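Local structure of uncharacterized protein (Pseudomonas aeruginosa, 4O5P) at residues Asn248-Leu253 against Cys325-Arg330; Ala296-Trp301 against Leu686-Asn691. The protein is probably a type VI secretion phospholipase effector (Tle1) of the alpha/beta-hydrolase kind, hydrolysing phospholipids in the membranes of target cells. All blocks are in the same frame, centred on the assembly; numbering follows the deposited sequence.

Contact 1 of 2, residues Asn248-Leu253 against Cys325-Arg330; sequences NWLQEL and CSFLKR
Gln251, on a helical turn, and Phe327, in a loop without regular structure, bring the two backbones closest, with 7.1 Å between their CA atoms. Phe327 carries the loop's side of the contact. Its side chain leaves the loop toward the helix, and CG anti to the backbone N (chi1 -178°) carries the ring onto it, meeting Gln251 with a face and Leu250 with an edge. Gln251 lies over one face: its CB sits 3.5 Å from Phe327 CE2, displaced from the ring centre toward the rim, in a CH-pi contact. The rest of the glutamine chain is extended and continues across the same ring, CG coming within 3.9 Å of Phe327 CD2, and the amide ends up almost parallel to the ring, 14° between planes. That amide is held from elsewhere, since NE2 gives its hydrogen to the carbonyl of Asp310, which helps fix how the chain lies on the phenylalanine. Leu250 works at the rim instead: its CG lies in the ring plane, 3.7 Å from Phe327 CZ, and CD2 touches the same atom at 3.9 Å. The ring tip also reaches the helix backbone, CZ standing 3.4 Å from Gln251 N. Behind the ring the loop is pinned down by its polar groups. Glu311 accepts from the backbone N atoms of Phe327 and Leu328, while Lys329 NZ bonds to Ser326 O from above the carbonyl plane and pairs with Glu323. The loop leads into strand 331-336 and already bonds through its backbone to Ile274 of strand 270-280, so Phe327 joins these interior strands of the central mixed sheet to helix 238-254. Leu250 also rests on Leu153 of helix 139-162, and Leu253 on helix 195-219.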
loop_
_atom_site.group_PDB
_atom_site.type_symbol
_atom_site.label_atom_id
_atom_site.label_comp_id
_atom_site.label_asym_id
_atom_site.label_seq_id
_atom_site.Cartn_x
_atom_site.Cartn_y
_atom_site.Cartn_z
ATOM N N ASN A 248 0.949 6.568 -14.008
ATOM C CA ASN A 248 -0.007 7.444 -14.706
ATOM C C ASN A 248 0.382 8.930 -14.813
ATOM O O ASN A 248 0.273 9.535 -15.890
ATOM C CB ASN A 248 -1.417 7.307 -14.115
ATOM C CG ASN A 248 -2.121 6.055 -14.601
ATOM O OD1 ASN A 248 -2.165 5.786 -15.804
ATOM N ND2 ASN A 248 -2.633 5.256 -13.668
ATOM N N TRP A 249 0.805 9.532 -13.707
ATOM C CA TRP A 249 1.273 10.924 -13.736
ATOM C C TRP A 249 2.497 11.105 -14.655
ATOM O O TRP A 249 2.681 12.150 -15.299
ATOM C CB TRP A 249 1.581 11.421 -12.312
ATOM C CG TRP A 249 0.370 11.441 -11.412
ATOM C CD1 TRP A 249 -0.912 11.053 -11.736
ATOM C CD2 TRP A 249 0.320 11.869 -10.039
ATOM N NE1 TRP A 249 -1.741 11.219 -10.649
ATOM C CE2 TRP A 249 -1.014 11.710 -9.596
ATOM C CE3 TRP A 249 1.269 12.374 -9.145
ATOM C CZ2 TRP A 249 -1.418 12.043 -8.298
ATOM C CZ3 TRP A 249 0.865 12.706 -7.851
ATOM C CH2 TRP A 249 -0.466 12.528 -7.440
ATOM N N LEU A 250 3.325 10.074 -14.740
ATOM C CA LEU A 250 4.500 10.146 -15.584
ATOM C C LEU A 250 4.058 10.085 -17.041
ATOM O O LEU A 250 4.555 10.844 -17.891
ATOM C CB LEU A 250 5.474 9.030 -15.242
ATOM C CG LEU A 250 6.739 8.954 -16.097
ATOM C CD1 LEU A 250 7.534 10.264 -16.011
ATOM C CD2 LEU A 250 7.586 7.780 -15.647
ATOM N N GLN A 251 3.108 9.200 -17.322
ATOM C CA GLN A 251 2.602 9.074 -18.683
ATOM C C GLN A 251 1.973 10.378 -19.142
ATOM O O GLN A 251 2.231 10.832 -20.264
ATOM C CB GLN A 251 1.580 7.950 -18.795
ATOM C CG GLN A 251 1.160 7.691 -20.220
ATOM C CD GLN A 251 0.021 6.703 -20.327
ATOM O OE1 GLN A 251 -0.807 6.578 -19.412
ATOM N NE2 GLN A 251 -0.037 5.994 -21.453
ATOM N N GLU A 252 1.158 10.964 -18.270
ATOM C CA GLU A 252 0.544 12.262 -18.510
ATOM C C GLU A 252 1.608 13.336 -18.796
ATOM O O GLU A 252 1.447 14.154 -19.709
ATOM C CB GLU A 252 -0.335 12.651 -17.301
ATOM C CG GLU A 252 0.065 13.967 -16.626
ATOM C CD GLU A 252 -0.187 13.999 -15.110
ATOM O OE1 GLU A 252 -1.322 13.639 -14.673
ATOM O OE2 GLU A 252 0.755 14.405 -14.367
ATOM N N LEU A 253 2.695 13.324 -18.023
ATOM C CA LEU A 253 3.751 14.330 -18.177
ATOM C C LEU A 253 4.591 14.194 -19.451
ATOM O O LEU A 253 5.136 15.185 -19.960
ATOM C CB LEU A 253 4.696 14.268 -16.986
ATOM C CG LEU A 253 4.316 15.135 -15.795
ATOM C CD1 LEU A 253 5.019 14.639 -14.542
ATOM C CD2 LEU A 253 4.695 16.576 -16.085
ATOM N N CYS A 325 6.564 2.184 -29.218
ATOM C CA CYS A 325 5.307 2.928 -29.136
ATOM C C CYS A 325 4.757 2.926 -27.703
ATOM O O CYS A 325 3.937 3.775 -27.346
ATOM C CB CYS A 325 4.254 2.311 -30.065
ATOM S SG CYS A 325 4.703 2.193 -31.837
ATOM N N SER A 326 5.209 1.967 -26.890
ATOM C CA SER A 326 4.565 1.669 -25.603
ATOM C C SER A 326 5.198 2.374 -24.398
ATOM O O SER A 326 6.413 2.541 -24.326
ATOM C CB SER A 326 4.534 0.151 -25.355
ATOM O OG SER A 326 3.931 -0.540 -26.439
ATOM N N PHE A 327 4.355 2.778 -23.457
ATOM C CA PHE A 327 4.821 3.391 -22.222
ATOM C C PHE A 327 5.198 2.361 -21.139
ATOM O O PHE A 327 6.225 2.502 -20.455
ATOM C CB PHE A 327 3.775 4.377 -21.713
ATOM C CG PHE A 327 4.183 5.093 -20.463
ATOM C CD1 PHE A 327 5.204 6.030 -20.493
ATOM C CD2 PHE A 327 3.549 4.821 -19.255
ATOM C CE1 PHE A 327 5.584 6.694 -19.338
ATOM C CE2 PHE A 327 3.933 5.476 -18.089
ATOM C CZ PHE A 327 4.943 6.415 -18.130
ATOM N N LEU A 328 4.385 1.312 -21.004
ATOM C CA LEU A 328 4.615 0.282 -19.984
ATOM C C LEU A 328 4.876 -1.064 -20.639
ATOM O O LEU A 328 4.015 -1.580 -21.354
ATOM C CB LEU A 328 3.399 0.175 -19.046
ATOM C CG LEU A 328 3.391 -0.974 -18.035
ATOM C CD1 LEU A 328 4.509 -0.761 -17.036
ATOM C CD2 LEU A 328 2.020 -1.060 -17.307
ATOM N N LYS A 329 6.045 -1.646 -20.395
ATOM C CA LYS A 329 6.431 -2.900 -21.071
ATOM C C LYS A 329 6.006 -4.176 -20.337
ATOM O O LYS A 329 5.876 -5.230 -20.953
ATOM C CB LYS A 329 7.947 -2.957 -21.266
ATOM C CG LYS A 329 8.583 -1.747 -21.943
ATOM C CD LYS A 329 7.982 -1.431 -23.294
ATOM C CE LYS A 329 8.591 -0.107 -23.799
ATOM N NZ LYS A 329 8.265 0.245 -25.229
ATOM N N ARG A 330 5.805 -4.085 -19.027
ATOM C CA ARG A 330 5.624 -5.279 -18.196
ATOM C C ARG A 330 5.191 -4.898 -16.777
ATOM O O ARG A 330 5.853 -4.098 -16.111
ATOM C CB ARG A 330 6.935 -6.071 -18.125
ATOM C CG ARG A 330 6.883 -7.335 -17.248
ATOM C CD ARG A 330 5.967 -8.400 -17.848
ATOM N NE ARG A 330 6.027 -9.654 -17.100
ATOM C CZ ARG A 330 5.108 -10.615 -17.193
ATOM N NH1 ARG A 330 4.053 -10.445 -17.976
ATOM N NH2 ARG A 330 5.234 -11.729 -16.493
#

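Contact 2 of 2, residues Ala296-Trp301 against Leu686-Asn691; sequences AGHMDW and LVHFDN
His298 and His688 reach toward each other from opposite directions and meet ring against ring. The histidine of strand 294-299 presents its CE1 corner, which stands 3.7 Å above the plane of the His688 imidazole, over its centre; all five ring atoms of His688 therefore lie at similar distances from it, CG being the nearest at 3.7 Å. The planes are inclined by 48° and the centroids are 4.5 Å apart, an oblique pairing that is neither a stack nor a T-shape. For His298, chi1 of -63° puts the ring beside its own backbone N and opposite the carbonyl carbon, bringing in the far end of a side chain whose root does not aim at the other strand. Its NE2 meets a water at 2.6 Å, and that water donates to the Asp690 carbonyl O at 3.0 Å, tying the ring to the turn beyond His688. The NE2 of His688 is buried by the contact and has no polar partner in the model. His298 NE2 lies 4.4 Å from His688 NE2, so two positive charges here would probably be unfavourable. Both side chains also touch Asp347 of strand 346-353. Leu686 adds a looser touch, CD2 against Ala296 O at 4.4 Å. Asp690 OD2 forms salt bridges with Arg307 and Arg360, and the backbone angles of Asp690 and Asn691 fit the two central positions of a type II' turn. That turn links strands 687-689 and 692-693 in a tight beta-hairpin, whose first strand runs parallel to 346-353. Strand 294-299 belongs to a different, four-stranded antiparallel sheet, where it pairs with 609-614; the histidines thus bridge two sheets, each combining strands of the catalytic and C-terminal family regions.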
loop_
_atom_site.group_PDB
_atom_site.type_symbol
_atom_site.label_atom_id
_atom_site.label_comp_id
_atom_site.label_asym_id
_atom_site.label_seq_id
_atom_site.Cartn_x
_atom_site.Cartn_y
_atom_site.Cartn_z
ATOM N N ALA A 296 -13.003 1.967 4.525
ATOM C CA ALA A 296 -12.146 2.954 3.856
ATOM C C ALA A 296 -12.153 2.809 2.331
ATOM O O ALA A 296 -12.140 1.692 1.792
ATOM C CB ALA A 296 -10.713 2.842 4.387
ATOM N N GLY A 297 -12.180 3.941 1.631
ATOM C CA GLY A 297 -12.014 3.936 0.193
ATOM C C GLY A 297 -10.711 4.626 -0.161
ATOM O O GLY A 297 -9.902 4.914 0.726
ATOM N N HIS A 298 -10.518 4.910 -1.447
ATOM C CA HIS A 298 -9.271 5.501 -1.954
ATOM C C HIS A 298 -8.848 6.831 -1.344
ATOM O O HIS A 298 -9.679 7.715 -1.101
ATOM C CB HIS A 298 -9.370 5.751 -3.458
ATOM C CG HIS A 298 -9.539 4.520 -4.288
ATOM N ND1 HIS A 298 -9.271 3.250 -3.821
ATOM C CD2 HIS A 298 -9.966 4.369 -5.562
ATOM C CE1 HIS A 298 -9.530 2.372 -4.772
ATOM N NE2 HIS A 298 -9.947 3.026 -5.841
HETATM N N MSE A 299 -7.539 6.983 -1.152
HETATM C CA MSE A 299 -6.932 8.307 -1.024
HETATM C C MSE A 299 -7.263 9.095 -2.295
HETATM O O MSE A 299 -7.396 8.510 -3.388
HETATM C CB MSE A 299 -5.413 8.186 -0.840
HETATM C CG MSE A 299 -5.022 7.719 0.549
HETATM SE SE MSE A 299 -3.136 7.180 0.707
HETATM C CE MSE A 299 -3.093 6.956 2.638
ATOM N N ASP A 300 -7.392 10.412 -2.161
ATOM C CA ASP A 300 -7.861 11.232 -3.279
ATOM C C ASP A 300 -7.005 11.079 -4.551
ATOM O O ASP A 300 -7.545 11.006 -5.667
ATOM C CB ASP A 300 -8.048 12.709 -2.867
ATOM C CG ASP A 300 -6.804 13.321 -2.235
ATOM O OD1 ASP A 300 -5.694 12.761 -2.372
ATOM O OD2 ASP A 300 -6.931 14.390 -1.596
ATOM N N TRP A 301 -5.686 10.978 -4.393
ATOM C CA TRP A 301 -4.826 10.914 -5.580
ATOM C C TRP A 301 -4.970 9.594 -6.335
ATOM O O TRP A 301 -4.588 9.491 -7.514
ATOM C CB TRP A 301 -3.366 11.174 -5.214
ATOM C CG TRP A 301 -2.854 10.344 -4.085
ATOM C CD1 TRP A 301 -2.718 10.735 -2.787
ATOM C CD2 TRP A 301 -2.404 8.986 -4.144
ATOM N NE1 TRP A 301 -2.211 9.708 -2.034
ATOM C CE2 TRP A 301 -2.002 8.622 -2.848
ATOM C CE3 TRP A 301 -2.297 8.040 -5.174
ATOM C CZ2 TRP A 301 -1.519 7.348 -2.541
ATOM C CZ3 TRP A 301 -1.813 6.781 -4.872
ATOM C CH2 TRP A 301 -1.424 6.446 -3.566
ATOM N N LEU A 686 -12.410 -6.432 0.625
ATOM C CA LEU A 686 -12.900 -5.590 -0.468
ATOM C C LEU A 686 -11.827 -5.507 -1.543
ATOM O O LEU A 686 -10.639 -5.331 -1.229
ATOM C CB LEU A 686 -13.271 -4.188 0.028
ATOM C CG LEU A 686 -13.515 -3.105 -1.035
ATOM C CD1 LEU A 686 -14.710 -3.468 -1.944
ATOM C CD2 LEU A 686 -13.767 -1.787 -0.335
ATOM N N VAL A 687 -12.249 -5.649 -2.807
ATOM C CA VAL A 687 -11.341 -5.595 -3.946
ATOM C C VAL A 687 -11.898 -4.645 -4.996
ATOM O O VAL A 687 -13.071 -4.746 -5.375
ATOM C CB VAL A 687 -11.146 -6.986 -4.606
ATOM C CG1 VAL A 687 -10.114 -6.893 -5.748
ATOM C CG2 VAL A 687 -10.697 -8.005 -3.599
ATOM N N HIS A 688 -11.069 -3.710 -5.439
ATOM C CA HIS A 688 -11.424 -2.832 -6.549
ATOM C C HIS A 688 -10.806 -3.334 -7.842
ATOM O O HIS A 688 -9.652 -3.759 -7.854
ATOM C CB HIS A 688 -10.925 -1.405 -6.294
ATOM C CG HIS A 688 -11.583 -0.739 -5.126
ATOM N ND1 HIS A 688 -11.169 -0.936 -3.826
ATOM C CD2 HIS A 688 -12.634 0.109 -5.060
ATOM C CE1 HIS A 688 -11.936 -0.235 -3.011
ATOM N NE2 HIS A 688 -12.835 0.406 -3.734
ATOM N N PHE A 689 -11.567 -3.276 -8.929
ATOM C CA PHE A 689 -10.996 -3.535 -10.246
ATOM C C PHE A 689 -11.278 -2.268 -11.040
ATOM O O PHE A 689 -12.318 -2.157 -11.708
ATOM C CB PHE A 689 -11.636 -4.744 -10.938
ATOM C CG PHE A 689 -11.794 -5.958 -10.062
ATOM C CD1 PHE A 689 -12.930 -6.120 -9.267
ATOM C CD2 PHE A 689 -10.844 -6.969 -10.076
ATOM C CE1 PHE A 689 -13.080 -7.255 -8.476
ATOM C CE2 PHE A 689 -10.992 -8.100 -9.285
ATOM C CZ PHE A 689 -12.103 -8.237 -8.485
ATOM N N ASP A 690 -10.372 -1.299 -10.927
ATOM C CA ASP A 690 -10.592 0.033 -11.482
ATOM C C ASP A 690 -11.852 0.662 -10.889
ATOM O O ASP A 690 -11.891 0.944 -9.698
ATOM C CB ASP A 690 -10.633 -0.018 -13.010
ATOM C CG ASP A 690 -10.692 1.364 -13.652
ATOM O OD1 ASP A 690 -10.507 2.399 -12.961
ATOM O OD2 ASP A 690 -10.903 1.406 -14.879
ATOM N N ASN A 691 -12.877 0.887 -11.705
ATOM C CA ASN A 691 -14.089 1.525 -11.216
ATOM C C ASN A 691 -15.023 0.544 -10.520
ATOM O O ASN A 691 -15.941 0.958 -9.825
ATOM C CB ASN A 691 -14.837 2.234 -12.356
ATOM C CG ASN A 691 -15.298 1.270 -13.437
ATOM O OD1 ASN A 691 -14.554 0.377 -13.833
ATOM N ND2 ASN A 691 -16.531 1.442 -13.908
HETATM O O HOH W 1 -9.517 1.736 -8.083
#

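How the contacts relate
The centres of contacts 1 and 2 lie 21 Å apart, yet they touch: Trp249 CZ2 packs 3.8 Å from Trp301 CB, and both tryptophans rest on Glu143 and Ile146 of helix 139-162. Asn248 ND2 bonds to the carbonyls of Thr305 and Arg307, a few residues beyond Trp301 in the chain, and Arg307 also borders the hairpin of contact 2. Helix 238-254 is common ground, its end serving contact 1 while its start, at Arg238, touches Met299. That start follows a GxSxG-like elbow at Ser237, which with His379 and Asp281 has the geometry of a catalytic triad, consistent with a lipase-type hydrolase.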